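Local coordinates for protein Hcp1 family type VI secretion system effector (Salmonella typhimurium, PDB 5XHH) that probably assembles, as Hcp proteins do, into the stacked-ring inner tube of the type VI secretion system that is propelled toward target cells, at residues D4-I9 with G14-D19. Numbering follows the deposited sequence.
Sequences DIFLKI and GESMDD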
ATOM      1  N   ASP A   4       2.614 -14.167   3.100  1.00 29.25           N
ATOM      2  CA  ASP A   4       2.266 -13.645   1.784  1.00 29.84           C
ATOM      3  C   ASP A   4       1.584 -12.295   1.946  1.00 26.83           C
ATOM      4  O   ASP A   4       0.720 -12.123   2.815  1.00 27.79           O
ATOM      5  CB  ASP A   4       1.328 -14.590   1.017  1.00 31.10           C
ATOM      6  CG  ASP A   4       1.921 -15.974   0.797  1.00 35.93           C
ATOM      7  OD1 ASP A   4       3.118 -16.077   0.464  1.00 39.17           O
ATOM      8  OD2 ASP A   4       1.181 -16.964   0.959  1.00 38.81           O
ATOM      9  N   ILE A   5       1.978 -11.346   1.103  1.00 28.08           N
ATOM     10  CA  ILE A   5       1.463  -9.983   1.102  1.00 21.69           C
ATOM     11  C   ILE A   5       1.117  -9.633  -0.337  1.00 25.95           C
ATOM     12  O   ILE A   5       1.963  -9.769  -1.228  1.00 29.05           O
ATOM     13  CB  ILE A   5       2.492  -8.976   1.662  1.00 23.52           C
ATOM     14  CG1 ILE A   5       3.072  -9.464   3.006  1.00 24.13           C
ATOM     15  CG2 ILE A   5       1.854  -7.606   1.831  1.00 20.16           C
ATOM     16  CD1 ILE A   5       4.327  -8.708   3.471  1.00 22.25           C
ATOM     17  N   PHE A   6      -0.109  -9.175  -0.566  1.00 21.99           N
ATOM     18  CA  PHE A   6      -0.577  -8.829  -1.899  1.00 25.46           C
ATOM     19  C   PHE A   6      -1.076  -7.394  -1.906  1.00 26.99           C
ATOM     20  O   PHE A   6      -1.698  -6.937  -0.938  1.00 28.54           O
ATOM     21  CB  PHE A   6      -1.698  -9.777  -2.358  1.00 24.52           C
ATOM     22  CG  PHE A   6      -1.285 -11.214  -2.374  1.00 26.38           C
ATOM     23  CD1 PHE A   6      -0.517 -11.706  -3.401  1.00 25.06           C
ATOM     24  CD2 PHE A   6      -1.651 -12.072  -1.343  1.00 30.10           C
ATOM     25  CE1 PHE A   6      -0.128 -13.034  -3.417  1.00 29.31           C
ATOM     26  CE2 PHE A   6      -1.266 -13.399  -1.349  1.00 27.32           C
ATOM     27  CZ  PHE A   6      -0.510 -13.880  -2.394  1.00 32.22           C
ATOM     28  N   LEU A   7      -0.789  -6.681  -2.992  1.00 21.43           N
ATOM     29  CA  LEU A   7      -1.258  -5.317  -3.174  1.00 22.19           C
ATOM     30  C   LEU A   7      -1.966  -5.225  -4.515  1.00 24.47           C
ATOM     31  O   LEU A   7      -1.346  -5.407  -5.565  1.00 25.83           O
ATOM     32  CB  LEU A   7      -0.119  -4.305  -3.092  1.00 23.10           C
ATOM     33  CG  LEU A   7      -0.578  -2.852  -3.223  1.00 26.78           C
ATOM     34  CD1 LEU A   7      -1.637  -2.533  -2.177  1.00 25.56           C
ATOM     35  CD2 LEU A   7       0.600  -1.884  -3.105  1.00 25.32           C
ATOM     36  N   LYS A   8      -3.263  -4.957  -4.467  1.00 26.37           N
ATOM     37  CA  LYS A   8      -4.096  -4.800  -5.644  1.00 27.86           C
ATOM     38  C   LYS A   8      -4.275  -3.308  -5.887  1.00 25.88           C
ATOM     39  O   LYS A   8      -4.902  -2.618  -5.082  1.00 28.65           O
ATOM     40  CB  LYS A   8      -5.439  -5.493  -5.432  1.00 27.58           C
ATOM     41  CG  LYS A   8      -6.397  -5.351  -6.616  1.00 31.56           C
ATOM     42  CD  LYS A   8      -7.838  -5.606  -6.206  1.00 30.27           C
ATOM     43  CE  LYS A   8      -8.737  -5.701  -7.435  1.00 35.70           C
ATOM     44  NZ  LYS A   8     -10.158  -5.526  -7.082  1.00 33.10           N
ATOM     45  N   ILE A   9      -3.740  -2.807  -6.995  1.00 24.30           N
ATOM     46  CA  ILE A   9      -3.844  -1.400  -7.347  1.00 25.97           C
ATOM     47  C   ILE A   9      -4.704  -1.264  -8.597  1.00 27.57           C
ATOM     48  O   ILE A   9      -4.402  -1.871  -9.630  1.00 26.95           O
ATOM     49  CB  ILE A   9      -2.460  -0.770  -7.574  1.00 27.68           C
ATOM     50  CG1 ILE A   9      -1.575  -0.942  -6.333  1.00 27.26           C
ATOM     51  CG2 ILE A   9      -2.619   0.706  -7.914  1.00 24.74           C
ATOM     52  CD1 ILE A   9      -0.181  -0.387  -6.518  1.00 27.73           C
ATOM     53  N   GLY A  14       0.028  -6.242 -11.095  1.00 31.63           N
ATOM     54  CA  GLY A  14       1.269  -6.906 -10.853  1.00 27.27           C
ATOM     55  C   GLY A  14       1.335  -8.236 -11.570  1.00 30.36           C
ATOM     56  O   GLY A  14       0.710  -8.442 -12.616  1.00 32.48           O
ATOM     57  N   GLU A  15       2.053  -9.168 -10.971  1.00 32.15           N
ATOM     58  CA  GLU A  15       2.489 -10.361 -11.665  1.00 35.86           C
ATOM     59  C   GLU A  15       2.090 -11.643 -10.958  1.00 35.70           C
ATOM     60  O   GLU A  15       2.358 -12.723 -11.487  1.00 36.24           O
ATOM     61  CB  GLU A  15       4.014 -10.322 -11.807  1.00 35.08           C
ATOM     62  CG  GLU A  15       4.559 -10.838 -13.083  1.00 37.36           C
ATOM     63  CD  GLU A  15       6.015 -10.503 -13.204  1.00 33.73           C
ATOM     64  OE1 GLU A  15       6.334  -9.355 -13.571  1.00 33.03           O
ATOM     65  OE2 GLU A  15       6.837 -11.376 -12.879  1.00 47.70           O
ATOM     66  N   SER A  16       1.472 -11.553  -9.782  1.00 31.25           N
ATOM     67  CA  SER A  16       1.282 -12.728  -8.945  1.00 36.43           C
ATOM     68  C   SER A  16       0.517 -13.820  -9.677  1.00 38.70           C
ATOM     69  O   SER A  16      -0.411 -13.551 -10.443  1.00 35.32           O
ATOM     70  CB  SER A  16       0.527 -12.365  -7.668  1.00 32.15           C
ATOM     71  OG  SER A  16       0.384 -13.517  -6.872  1.00 33.06           O
ATOM     72  N   MET A  17       0.914 -15.057  -9.424  1.00 40.62           N
ATOM     73  CA  MET A  17       0.223 -16.219  -9.953  1.00 41.96           C
ATOM     74  C   MET A  17      -0.740 -16.830  -8.954  1.00 40.20           C
ATOM     75  O   MET A  17      -1.434 -17.787  -9.300  1.00 46.12           O
ATOM     76  CB  MET A  17       1.236 -17.271 -10.411  1.00 44.05           C
ATOM     77  CG  MET A  17       1.910 -16.922 -11.729  1.00 44.12           C
ATOM     78  SD  MET A  17       0.696 -16.773 -13.052  1.00 64.10           S
ATOM     79  CE  MET A  17       0.013 -18.434 -13.081  1.00 56.39           C
ATOM     80  N   ASP A  18      -0.800 -16.305  -7.730  1.00 39.68           N
ATOM     81  CA  ASP A  18      -1.693 -16.851  -6.716  1.00 38.63           C
ATOM     82  C   ASP A  18      -3.131 -16.890  -7.216  1.00 43.38           C
ATOM     83  O   ASP A  18      -3.597 -15.968  -7.890  1.00 42.11           O
ATOM     84  CB  ASP A  18      -1.621 -16.016  -5.440  1.00 38.10           C
ATOM     85  CG  ASP A  18      -2.357 -16.660  -4.286  1.00 37.58           C
ATOM     86  OD1 ASP A  18      -1.735 -17.501  -3.619  1.00 42.07           O
ATOM     87  OD2 ASP A  18      -3.536 -16.322  -4.031  1.00 40.50           O
ATOM     88  N   ASP A  19      -3.843 -17.959  -6.847  1.00 45.08           N
ATOM     89  CA  ASP A  19      -5.211 -18.140  -7.317  1.00 45.73           C
ATOM     90  C   ASP A  19      -6.119 -17.016  -6.846  1.00 42.06           C
ATOM     91  O   ASP A  19      -6.923 -16.502  -7.627  1.00 45.31           O
ATOM     92  CB  ASP A  19      -5.757 -19.490  -6.853  1.00 52.17           C
ATOM     93  CG  ASP A  19      -5.480 -20.595  -7.844  1.00 56.65           C
ATOM     94  OD1 ASP A  19      -5.649 -20.339  -9.057  1.00 53.77           O
ATOM     95  OD2 ASP A  19      -5.093 -21.706  -7.414  1.00 56.41           O
TER
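Phe6 meets Ser16 and Asp18 of the following loop through CE1 and CZ of its ring: CE1 of Phe6 lies 3.5 Å from OG of Ser16, and CZ of Phe6 lies 3.8 Å from CG of Asp18. Both approaches are oblique to the ring. With CG of Phe6 anti to its own carbonyl carbon (chi1 -58°), the ring projects toward the loop, spanning a gap of 8.3 Å between the CA atoms of Phe6 and Ser16. Asp18 offers its aliphatic part as well, since its CB is 3.9 Å from CZ of Phe6. The two side chains cross at about a right angle, and the carboxylate plane is inclined 41° to the ring, which rules out parallel stacking. Ser16 OG is engaged in polar bonds while touching the ring: it accepts the backbone N-H of Asp18 (N to OG 3.1 Å, N-H...O angle 161°), which closes an ST turn, and it also hydrogen-bonds Glu26. Asp18 OD1 forms a salt bridge with Arg87, which Asp4 also binds, so this arginine on strand 79-88 probably offsets two nearby negative charges. His21 stacks on the Phe6 ring. The contact thus sets an ST turn against a buried strand aromatic, joining the loop between antiparallel strands 3-9 and 25-26 to one sheet of the Hcp beta-barrel fold.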